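Long-range contacts in oxidized polyvinyl alcohol hydrolase (Pseudomonas sp. VM15C, PDB 3WWE), which hydrolyses beta-diketones such as 4,6-nonanedione and the oxidized form of polyvinyl alcohol in the second step of its degradation: residues N122-N127 against E140-D145; G254-L259 against D274-T279; Y31-G36 against V160-K165. All blocks are in the same frame, centred on the assembly; numbering follows the deposited sequence.

Contact 1: N122-N127 against E140-D145; sequences NGWNWN and EHWKND. With AE3 (2-(2-ethoxyethoxy)ethanol), chain B.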
loop_
_atom_site.group_PDB
_atom_site.type_symbol
_atom_site.label_atom_id
_atom_site.label_comp_id
_atom_site.label_asym_id
_atom_site.label_seq_id
_atom_site.Cartn_x
_atom_site.Cartn_y
_atom_site.Cartn_z
ATOM N N ASN A 122 11.011 13.080 -12.420
ATOM C CA ASN A 122 10.115 14.195 -12.079
ATOM C C ASN A 122 9.787 14.445 -10.611
ATOM O O ASN A 122 8.669 14.872 -10.290
ATOM C CB ASN A 122 8.826 14.022 -12.888
ATOM C CG ASN A 122 9.133 14.010 -14.366
ATOM O OD1 ASN A 122 9.705 14.974 -14.871
ATOM N ND2 ASN A 122 8.829 12.919 -15.052
ATOM N N GLY A 123 10.764 14.190 -9.730
ATOM C CA GLY A 123 10.578 14.434 -8.322
ATOM C C GLY A 123 10.204 13.183 -7.568
ATOM O O GLY A 123 10.177 13.210 -6.322
ATOM N N TRP A 124 9.920 12.090 -8.284
ATOM C CA TRP A 124 9.531 10.853 -7.621
ATOM C C TRP A 124 10.716 9.960 -7.278
ATOM O O TRP A 124 11.669 9.817 -8.051
ATOM C CB TRP A 124 8.499 10.106 -8.477
ATOM C CG TRP A 124 7.226 10.943 -8.609
ATOM C CD1 TRP A 124 6.835 11.708 -9.689
ATOM C CD2 TRP A 124 6.221 11.158 -7.588
ATOM N NE1 TRP A 124 5.649 12.372 -9.400
ATOM C CE2 TRP A 124 5.252 12.057 -8.130
ATOM C CE3 TRP A 124 6.043 10.672 -6.282
ATOM C CZ2 TRP A 124 4.129 12.468 -7.419
ATOM C CZ3 TRP A 124 4.900 11.096 -5.572
ATOM C CH2 TRP A 124 3.963 11.982 -6.150
ATOM N N ASN A 125 10.656 9.353 -6.108
ATOM C CA ASN A 125 11.759 8.508 -5.737
ATOM C C ASN A 125 11.946 7.213 -6.544
ATOM O O ASN A 125 13.056 6.918 -7.014
ATOM C CB ASN A 125 11.669 8.160 -4.247
ATOM C CG ASN A 125 12.889 7.328 -3.785
ATOM O OD1 ASN A 125 12.782 6.116 -3.563
ATOM N ND2 ASN A 125 14.055 7.973 -3.696
ATOM N N TRP A 126 10.842 6.483 -6.734
ATOM C CA TRP A 126 10.833 5.159 -7.367
ATOM C C TRP A 126 9.760 5.107 -8.486
ATOM O O TRP A 126 8.612 5.498 -8.274
ATOM C CB TRP A 126 10.543 4.150 -6.249
ATOM C CG TRP A 126 11.066 2.777 -6.530
ATOM C CD1 TRP A 126 10.334 1.644 -6.590
ATOM C CD2 TRP A 126 12.394 2.428 -6.911
ATOM N NE1 TRP A 126 11.105 0.600 -7.009
ATOM C CE2 TRP A 126 12.383 1.050 -7.219
ATOM C CE3 TRP A 126 13.600 3.150 -7.039
ATOM C CZ2 TRP A 126 13.531 0.352 -7.658
ATOM C CZ3 TRP A 126 14.757 2.459 -7.484
ATOM C CH2 TRP A 126 14.696 1.060 -7.789
ATOM N N ASN A 127 10.133 4.607 -9.660
ATOM C CA ASN A 127 9.231 4.579 -10.823
ATOM C C ASN A 127 7.932 3.767 -10.910
ATOM O O ASN A 127 7.009 4.227 -11.574
ATOM C CB ASN A 127 10.062 4.314 -12.090
ATOM C CG ASN A 127 9.469 4.973 -13.341
ATOM O OD1 ASN A 127 9.072 6.137 -13.332
ATOM N ND2 ASN A 127 9.420 4.221 -14.426
ATOM N N GLU A 140 10.586 18.347 -3.708
ATOM C CA GLU A 140 9.975 19.339 -2.828
ATOM C C GLU A 140 8.470 19.474 -2.981
ATOM O O GLU A 140 7.724 19.476 -1.987
ATOM C CB GLU A 140 10.598 20.723 -3.100
ATOM C CG GLU A 140 9.979 21.854 -2.272
ATOM C CD GLU A 140 10.433 21.806 -0.786
ATOM O OE1 GLU A 140 9.922 22.642 0.012
ATOM O OE2 GLU A 140 11.293 20.946 -0.419
ATOM N N HIS A 141 8.036 19.631 -4.233
ATOM C CA HIS A 141 6.620 19.857 -4.474
ATOM C C HIS A 141 5.698 18.756 -3.933
ATOM O O HIS A 141 4.600 19.041 -3.434
ATOM C CB HIS A 141 6.340 20.016 -5.970
ATOM C CG HIS A 141 4.881 20.126 -6.263
ATOM N ND1 HIS A 141 4.222 19.276 -7.129
ATOM C CD2 HIS A 141 3.930 20.941 -5.732
ATOM C CE1 HIS A 141 2.926 19.554 -7.111
ATOM N NE2 HIS A 141 2.724 20.558 -6.272
ATOM N N TRP A 142 6.152 17.513 -4.039
ATOM C CA TRP A 142 5.378 16.376 -3.575
ATOM C C TRP A 142 5.284 16.254 -2.025
ATOM O O TRP A 142 4.698 15.299 -1.514
ATOM C CB TRP A 142 5.948 15.101 -4.214
ATOM C CG TRP A 142 6.030 15.206 -5.705
ATOM C CD1 TRP A 142 7.168 15.100 -6.491
ATOM C CD2 TRP A 142 4.950 15.483 -6.604
ATOM N NE1 TRP A 142 6.854 15.310 -7.826
ATOM C CE2 TRP A 142 5.504 15.539 -7.928
ATOM C CE3 TRP A 142 3.565 15.680 -6.431
ATOM C CZ2 TRP A 142 4.709 15.792 -9.069
ATOM C CZ3 TRP A 142 2.773 15.928 -7.563
ATOM C CH2 TRP A 142 3.347 15.986 -8.863
ATOM N N LYS A 143 5.886 17.211 -1.302
ATOM C CA LYS A 143 5.830 17.274 0.170
ATOM C C LYS A 143 4.401 17.610 0.557
ATOM O O LYS A 143 3.915 17.237 1.624
ATOM C CB LYS A 143 6.665 18.431 0.703
ATOM C CG LYS A 143 8.099 18.137 0.962
ATOM C CD LYS A 143 8.802 19.377 1.542
ATOM C CE LYS A 143 10.211 18.995 2.019
ATOM N NZ LYS A 143 10.996 20.224 2.319
ATOM N N ASN A 144 3.768 18.331 -0.369
ATOM C CA ASN A 144 2.447 18.895 -0.211
ATOM C C ASN A 144 1.408 18.359 -1.208
ATOM O O ASN A 144 0.250 18.752 -1.138
ATOM C CB ASN A 144 2.536 20.442 -0.458
ATOM C CG ASN A 144 3.834 21.102 0.120
ATOM O OD1 ASN A 144 4.051 21.139 1.359
ATOM N ND2 ASN A 144 4.698 21.626 -0.785
ATOM N N ASP A 145 1.778 17.501 -2.143
ATOM C CA ASP A 145 0.798 17.065 -3.172
ATOM C C ASP A 145 0.731 15.562 -3.315
ATOM O O ASP A 145 1.738 14.940 -3.624
ATOM C CB ASP A 145 1.236 17.687 -4.505
ATOM C CG ASP A 145 0.267 17.437 -5.641
ATOM O OD1 ASP A 145 -0.352 16.366 -5.747
ATOM O OD2 ASP A 145 0.161 18.327 -6.489
HETATM C C1 AE3 B . 16.548 4.542 -3.039
HETATM C C2 AE3 B . 15.175 4.137 -3.506
HETATM O O2 AE3 B . 15.135 2.712 -3.572
HETATM C C3 AE3 B . 13.855 2.302 -3.089
HETATM C C4 AE3 B . 13.628 0.817 -3.370
HETATM O O3 AE3 B . 12.295 0.458 -2.967
HETATM C C5 AE3 B . 11.928 -0.757 -3.684
HETATM C C6 AE3 B . 10.454 -1.105 -3.376
HETATM O O4 AE3 B . 10.081 -0.731 -2.007
#
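W142 lays the face of its indole against W124, and this pair carries most of the contact between N122-N127 and E140-D145. The six-membered ring of W124 stacks face to face on the five-membered ring of W142, with centroids 3.9 Å apart and planes 28° from parallel. The tilt makes the approach uneven: it is tightest where W124 CZ2 lies 3.2 Å from W142 CD2. The two side chains cross at about a right angle. W142 points toward the opposing loop, and CG anti to the carbonyl carbon (chi1 -53°) turns its N-H edge to N122 O. W142 NE1 donates to N122 O over 3.1 Å, nearly straight at 168°, on a carbonyl lone pair and close to the indole plane; stack and bond together fix the rotation of the ring.

Both segments belong to the long irregular excursion between strand 96-100 and helix 148-160 of an alpha/beta-hydrolase fold, and the indole pair joins two parts of it. R185 of helix 178-189 is touched by W124 and binds the carbonyls of W142 and D145, so that the excursion is bonded to helix 178-189 there.

G123 lies at the edge of the W142 ring, its O 3.6 Å from W142 CD1; a beta carbon on G123 would fall about 2.7 Å from W142 NE1. Were W142 an alanine, N122 O would probably lose its indole donor and W124 its stacking partner, opening a gap between the loops. H141 ND1 lies above the other face of W142. Further along, W126 turns one face to the bound 2-(2-ethoxyethoxy)ethanol, whose C5 is 3.7 Å from W126 NE1.

Contact 2: G254-L259 against D274-T279; sequences GGEKDL and DYRPST. With AE3 (2-(2-ethoxyethoxy)ethanol), chain B.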
loop_
_atom_site.group_PDB
_atom_site.type_symbol
_atom_site.label_atom_id
_atom_site.label_comp_id
_atom_site.label_asym_id
_atom_site.label_seq_id
_atom_site.Cartn_x
_atom_site.Cartn_y
_atom_site.Cartn_z
ATOM N N GLY A 254 8.126 -9.079 6.497
ATOM C CA GLY A 254 8.436 -10.457 6.122
ATOM C C GLY A 254 9.624 -11.095 6.808
ATOM O O GLY A 254 10.144 -12.120 6.319
ATOM N N GLY A 255 10.041 -10.486 7.932
ATOM C CA GLY A 255 11.169 -10.982 8.724
ATOM C C GLY A 255 12.567 -10.515 8.284
ATOM O O GLY A 255 12.751 -9.600 7.489
ATOM N N GLU A 256 13.559 -11.195 8.829
ATOM C CA GLU A 256 14.971 -10.919 8.613
ATOM C C GLU A 256 15.420 -10.789 7.179
ATOM O O GLU A 256 16.352 -10.064 6.899
ATOM C CB GLU A 256 15.824 -11.994 9.321
ATOM C CG GLU A 256 15.513 -12.138 10.803
ATOM C CD GLU A 256 16.140 -11.013 11.669
ATOM O OE1 GLU A 256 17.349 -10.695 11.416
ATOM O OE2 GLU A 256 15.466 -10.469 12.610
ATOM N N LYS A 257 14.810 -11.499 6.255
ATOM C CA LYS A 257 15.231 -11.337 4.872
ATOM C C LYS A 257 14.307 -10.366 4.084
ATOM O O LYS A 257 14.391 -10.270 2.847
ATOM C CB LYS A 257 15.292 -12.696 4.192
ATOM C CG LYS A 257 16.306 -13.614 4.897
ATOM C CD LYS A 257 16.795 -14.789 4.069
ATOM C CE LYS A 257 17.738 -15.684 4.926
ATOM N NZ LYS A 257 18.872 -14.876 5.631
ATOM N N ASP A 258 13.436 -9.633 4.785
ATOM C CA ASP A 258 12.560 -8.694 4.064
ATOM C C ASP A 258 13.474 -7.496 3.804
ATOM O O ASP A 258 13.545 -6.587 4.618
ATOM C CB ASP A 258 11.368 -8.299 4.942
ATOM C CG ASP A 258 10.291 -7.526 4.161
ATOM O OD1 ASP A 258 10.545 -7.155 2.991
ATOM O OD2 ASP A 258 9.198 -7.289 4.715
ATOM N N LEU A 259 14.190 -7.522 2.684
ATOM C CA LEU A 259 15.149 -6.478 2.332
ATOM C C LEU A 259 15.113 -6.439 0.823
ATOM O O LEU A 259 14.642 -7.404 0.215
ATOM C CB LEU A 259 16.577 -6.877 2.710
ATOM C CG LEU A 259 16.945 -7.350 4.112
ATOM C CD1 LEU A 259 18.312 -8.129 4.049
ATOM C CD2 LEU A 259 17.023 -6.131 5.021
ATOM N N ASP A 274 15.510 -1.595 3.581
ATOM C CA ASP A 274 15.357 -2.558 4.681
ATOM C C ASP A 274 13.967 -2.284 5.247
ATOM O O ASP A 274 13.726 -1.200 5.771
ATOM C CB ASP A 274 16.404 -2.280 5.745
ATOM C CG ASP A 274 16.311 -3.243 6.908
ATOM O OD1 ASP A 274 15.272 -3.970 7.032
ATOM O OD2 ASP A 274 17.293 -3.246 7.693
ATOM N N TYR A 275 13.064 -3.255 5.158
ATOM C CA TYR A 275 11.690 -3.042 5.623
ATOM C C TYR A 275 11.395 -3.117 7.135
ATOM O O TYR A 275 10.288 -2.796 7.595
ATOM C CB TYR A 275 10.758 -3.923 4.785
ATOM C CG TYR A 275 10.931 -3.563 3.332
ATOM C CD1 TYR A 275 11.878 -4.221 2.542
ATOM C CD2 TYR A 275 10.237 -2.479 2.775
ATOM C CE1 TYR A 275 12.142 -3.795 1.227
ATOM C CE2 TYR A 275 10.491 -2.052 1.458
ATOM C CZ TYR A 275 11.443 -2.718 0.706
ATOM O OH TYR A 275 11.688 -2.356 -0.577
ATOM N N ARG A 276 12.382 -3.504 7.927
ATOM C CA ARG A 276 12.188 -3.521 9.385
ATOM C C ARG A 276 11.865 -2.085 9.847
ATOM O O ARG A 276 10.799 -1.829 10.431
ATOM C CB ARG A 276 13.471 -4.001 10.098
ATOM C CG ARG A 276 13.353 -4.096 11.606
ATOM C CD ARG A 276 14.781 -4.338 12.197
ATOM N NE ARG A 276 15.347 -5.568 11.663
ATOM C CZ ARG A 276 15.207 -6.744 12.255
ATOM N NH1 ARG A 276 14.549 -6.819 13.386
ATOM N NH2 ARG A 276 15.673 -7.851 11.692
ATOM N N PRO A 277 12.774 -1.123 9.574
ATOM C CA PRO A 277 12.506 0.256 10.008
ATOM C C PRO A 277 11.274 0.939 9.398
ATOM O O PRO A 277 10.627 1.760 10.061
ATOM C CB PRO A 277 13.790 1.003 9.664
ATOM C CG PRO A 277 14.378 0.200 8.524
ATOM C CD PRO A 277 14.106 -1.228 8.977
ATOM N N SER A 278 10.969 0.616 8.158
ATOM C CA SER A 278 9.823 1.235 7.476
ATOM C C SER A 278 8.476 0.660 7.961
ATOM O O SER A 278 7.516 1.407 8.041
ATOM C CB SER A 278 9.949 1.079 5.964
ATOM O OG SER A 278 9.953 -0.285 5.602
ATOM N N THR A 279 8.405 -0.638 8.302
ATOM C CA THR A 279 7.177 -1.211 8.806
ATOM C C THR A 279 7.050 -0.724 10.260
ATOM O O THR A 279 5.945 -0.442 10.763
ATOM C CB THR A 279 7.172 -2.775 8.781
ATOM O OG1 THR A 279 8.361 -3.277 9.415
ATOM C CG2 THR A 279 7.123 -3.294 7.367
HETATM C C1 AE3 B . 16.548 4.542 -3.039
HETATM C C2 AE3 B . 15.175 4.137 -3.506
HETATM O O2 AE3 B . 15.135 2.712 -3.572
HETATM C C3 AE3 B . 13.855 2.302 -3.089
HETATM C C4 AE3 B . 13.628 0.817 -3.370
HETATM O O3 AE3 B . 12.295 0.458 -2.967
HETATM C C5 AE3 B . 11.928 -0.757 -3.684
HETATM C C6 AE3 B . 10.454 -1.105 -3.376
HETATM O O4 AE3 B . 10.081 -0.731 -2.007
HETATM O O HOH W 1 16.324 -7.328 8.649
HETATM O O HOH W 2 13.733 -9.049 15.213
HETATM O O HOH W 3 13.935 -6.575 7.263
#
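The Y275 ring meets L259 at its edge, near the ring plane, and the same plane contains O4 of the bound 2-(2-ethoxyethoxy)ethanol, hydrogen-bonded to Y275 OH at 2.7 Å. H303 stacks on the ring. D258 approaches obliquely, with OD1 3.3 Å from Y275 CD1. The R276 guanidinium takes E256 at its edge: NH2 donates to E256 OE2 (2.8 Å, 167°), within 1° of the guanidinium plane yet from above the carboxylate, 58° out of its plane. A bend at chi3 of R276 and one at chi2 of E256 bring these ends together, and one water bridges R276 NH2 to E256 O.

L259 and D274 form an antiparallel non-hydrogen-bonded pair, with L259 CD2 3.4 Å from D274 OD1. D274 is the N-cap of helix 275-288, its OD1 accepting from R276 N at 3.1 Å. The weak bond from Y275 N to D258 O is longer.

D258 OD1 accepts from H303 ND1, while G254 N and S201 OG hold OD2. This fits a probable S177-H303-D258 catalytic triad, in which bonds at both oxygens would keep the carboxylate turned toward the histidine.

Contact 3: Y31-G36 against V160-K165; sequences YEVKEG and VGTKYK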
loop_
_atom_site.group_PDB
_atom_site.type_symbol
_atom_site.label_atom_id
_atom_site.label_comp_id
_atom_site.label_asym_id
_atom_site.label_seq_id
_atom_site.Cartn_x
_atom_site.Cartn_y
_atom_site.Cartn_z
ATOM N N TYR A 31 -17.150 7.929 -20.094
ATOM C CA TYR A 31 -16.363 6.702 -19.884
ATOM C C TYR A 31 -17.272 5.538 -19.462
ATOM O O TYR A 31 -18.027 5.644 -18.509
ATOM C CB TYR A 31 -15.277 6.925 -18.841
ATOM C CG TYR A 31 -14.196 5.817 -18.873
ATOM C CD1 TYR A 31 -14.317 4.669 -18.080
ATOM C CD2 TYR A 31 -13.078 5.916 -19.719
ATOM C CE1 TYR A 31 -13.347 3.642 -18.111
ATOM C CE2 TYR A 31 -12.112 4.890 -19.773
ATOM C CZ TYR A 31 -12.252 3.748 -18.962
ATOM O OH TYR A 31 -11.316 2.700 -19.028
ATOM N N GLU A 32 -17.205 4.437 -20.200
ATOM C CA GLU A 32 -18.007 3.256 -19.914
ATOM C C GLU A 32 -17.136 2.206 -19.189
ATOM O O GLU A 32 -16.277 1.563 -19.788
ATOM C CB GLU A 32 -18.537 2.683 -21.226
ATOM C CG GLU A 32 -19.252 3.703 -22.139
ATOM C CD GLU A 32 -19.574 3.126 -23.547
ATOM O OE1 GLU A 32 -20.292 2.091 -23.638
ATOM O OE2 GLU A 32 -19.108 3.704 -24.566
ATOM N N VAL A 33 -17.341 2.029 -17.899
ATOM C CA VAL A 33 -16.529 1.070 -17.154
ATOM C C VAL A 33 -17.005 -0.333 -17.452
ATOM O O VAL A 33 -18.202 -0.541 -17.623
ATOM C CB VAL A 33 -16.675 1.265 -15.655
ATOM C CG1 VAL A 33 -15.412 0.855 -14.968
ATOM C CG2 VAL A 33 -17.017 2.670 -15.354
ATOM N N LYS A 34 -16.094 -1.297 -17.481
ATOM C CA LYS A 34 -16.513 -2.671 -17.754
ATOM C C LYS A 34 -15.842 -3.688 -16.829
ATOM O O LYS A 34 -14.926 -3.334 -16.091
ATOM C CB LYS A 34 -16.186 -3.078 -19.216
ATOM C CG LYS A 34 -14.700 -2.989 -19.555
ATOM C CD LYS A 34 -14.368 -3.384 -21.015
ATOM C CE LYS A 34 -14.030 -4.871 -21.131
ATOM N NZ LYS A 34 -12.622 -5.183 -20.722
ATOM N N GLU A 35 -16.314 -4.939 -16.870
ATOM C CA GLU A 35 -15.670 -6.000 -16.109
ATOM C C GLU A 35 -14.394 -6.261 -16.919
ATOM O O GLU A 35 -14.348 -6.011 -18.136
ATOM C CB GLU A 35 -16.517 -7.262 -16.060
ATOM C CG GLU A 35 -15.726 -8.506 -15.553
ATOM C CD GLU A 35 -16.608 -9.737 -15.315
ATOM O OE1 GLU A 35 -17.776 -9.743 -15.781
ATOM O OE2 GLU A 35 -16.132 -10.705 -14.669
ATOM N N GLY A 36 -13.352 -6.727 -16.242
ATOM C CA GLY A 36 -12.098 -6.977 -16.921
ATOM C C GLY A 36 -11.238 -5.727 -17.057
ATOM O O GLY A 36 -11.280 -4.769 -16.254
ATOM N N VAL A 160 -15.895 3.136 -10.991
ATOM C CA VAL A 160 -16.391 1.763 -11.001
ATOM C C VAL A 160 -17.707 1.635 -10.244
ATOM O O VAL A 160 -18.573 0.802 -10.575
ATOM C CB VAL A 160 -15.337 0.758 -10.368
ATOM C CG1 VAL A 160 -15.973 -0.644 -10.242
ATOM C CG2 VAL A 160 -14.085 0.649 -11.262
ATOM N N GLY A 161 -17.851 2.454 -9.211
ATOM C CA GLY A 161 -19.027 2.392 -8.364
ATOM C C GLY A 161 -20.303 2.917 -9.005
ATOM O O GLY A 161 -21.346 2.841 -8.387
ATOM N N THR A 162 -20.209 3.458 -10.212
ATOM C CA THR A 162 -21.401 3.906 -10.916
ATOM C C THR A 162 -21.896 2.663 -11.602
ATOM O O THR A 162 -23.040 2.620 -11.992
ATOM C CB THR A 162 -21.147 4.918 -12.050
ATOM O OG1 THR A 162 -20.343 4.287 -13.060
ATOM C CG2 THR A 162 -20.459 6.167 -11.537
ATOM N N LYS A 163 -21.048 1.635 -11.743
ATOM C CA LYS A 163 -21.503 0.411 -12.405
ATOM C C LYS A 163 -21.698 -0.791 -11.509
ATOM O O LYS A 163 -22.426 -1.707 -11.851
ATOM C CB LYS A 163 -20.540 -0.012 -13.519
ATOM C CG LYS A 163 -21.198 -1.050 -14.442
ATOM C CD LYS A 163 -20.314 -1.383 -15.640
ATOM C CE LYS A 163 -20.242 -2.910 -15.898
ATOM N NZ LYS A 163 -21.490 -3.423 -16.578
ATOM N N TYR A 164 -20.996 -0.834 -10.395
ATOM C CA TYR A 164 -21.131 -1.942 -9.479
ATOM C C TYR A 164 -21.407 -1.357 -8.103
ATOM O O TYR A 164 -20.979 -0.259 -7.827
ATOM C CB TYR A 164 -19.843 -2.770 -9.456
ATOM C CG TYR A 164 -19.531 -3.436 -10.776
ATOM C CD1 TYR A 164 -18.499 -2.962 -11.606
ATOM C CD2 TYR A 164 -20.272 -4.548 -11.212
ATOM C CE1 TYR A 164 -18.206 -3.581 -12.813
ATOM C CE2 TYR A 164 -20.003 -5.163 -12.413
ATOM C CZ TYR A 164 -18.954 -4.678 -13.208
ATOM O OH TYR A 164 -18.607 -5.371 -14.339
ATOM N N LYS A 165 -22.144 -2.061 -7.258
ATOM C CA LYS A 165 -22.429 -1.555 -5.917
ATOM C C LYS A 165 -21.233 -1.744 -5.021
ATOM O O LYS A 165 -20.842 -2.867 -4.744
ATOM C CB LYS A 165 -23.631 -2.264 -5.318
ATOM C CG LYS A 165 -24.946 -1.959 -6.106
ATOM C CD LYS A 165 -26.174 -2.710 -5.616
ATOM C CE LYS A 165 -27.381 -2.246 -6.447
ATOM N NZ LYS A 165 -28.531 -3.180 -6.325
#
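V33 drives its CG1 methyl against CG2 of V160, the two 3.9 Å apart and the side chains crossing at about a right angle. V33 points toward the other segment, and with CG1 anti to the backbone N (chi1 -150°) it is this methyl that meets V160. Around the pair, F50 of strand 46-53 touches both valines and C159 of helix 148-160 touches V33, so this is the buried heart of an otherwise exposed contact.

Its outer part is built by two longer side chains. K163 reaches along the V33-K34 backbone with its aliphatic portion: CD comes within 3.0 Å of V33 O, a close approach, and CE lies 4.2 Å from K34 CA. The lysine chain runs extended as far as CD and bends only beyond it, at chi3 and chi4. Y164 brings its hydroxyl up to E35, with OH 3.3 Å from E35 CB; the backbone E35 N is almost as near at 3.4 Å, but the angle is too poor for a hydrogen bond. The lysine also leans over a face of the Y164 ring through its CG. Across the two segments the evidence is therefore of van der Waals packing, without hydrogen bonds or salt bridges.

Two internal bonds help shape the turn: V160 O accepts from both K163 N and Y164 N, each at 2.9 Å. K34 starts away from V160-K165, and its NZ bonds to L37 O and weakly to E35 O.

V160-K165 leads from the end of helix 148-160 to the short strand 166-167. The contact thus packs that helix end against the chain entering outermost strand 36-43, as in an alpha/beta-hydrolase sheet flanked by helices.

Contacts 1 and 2 are related through the bound 2-(2-ethoxyethoxy)ethanol: W126 of contact 1 lies against its carbon chain, while Y275 of contact 2 binds its terminal oxygen. Their centres are 23 Å apart and their nearest atoms about 7 Å; the two contacts do not touch, and the ligand reaches both. The side chain of Y275 is about 4 Å from that of S177, the probable nucleophile, which places the ligand at the likely active-site pocket. Contact 3 lies on the opposite side of the chain's centre from contact 2, with centres about 37 Å apart. Its centre is about 30 Å from that of contact 1, although in sequence contact 1 falls between its two segments.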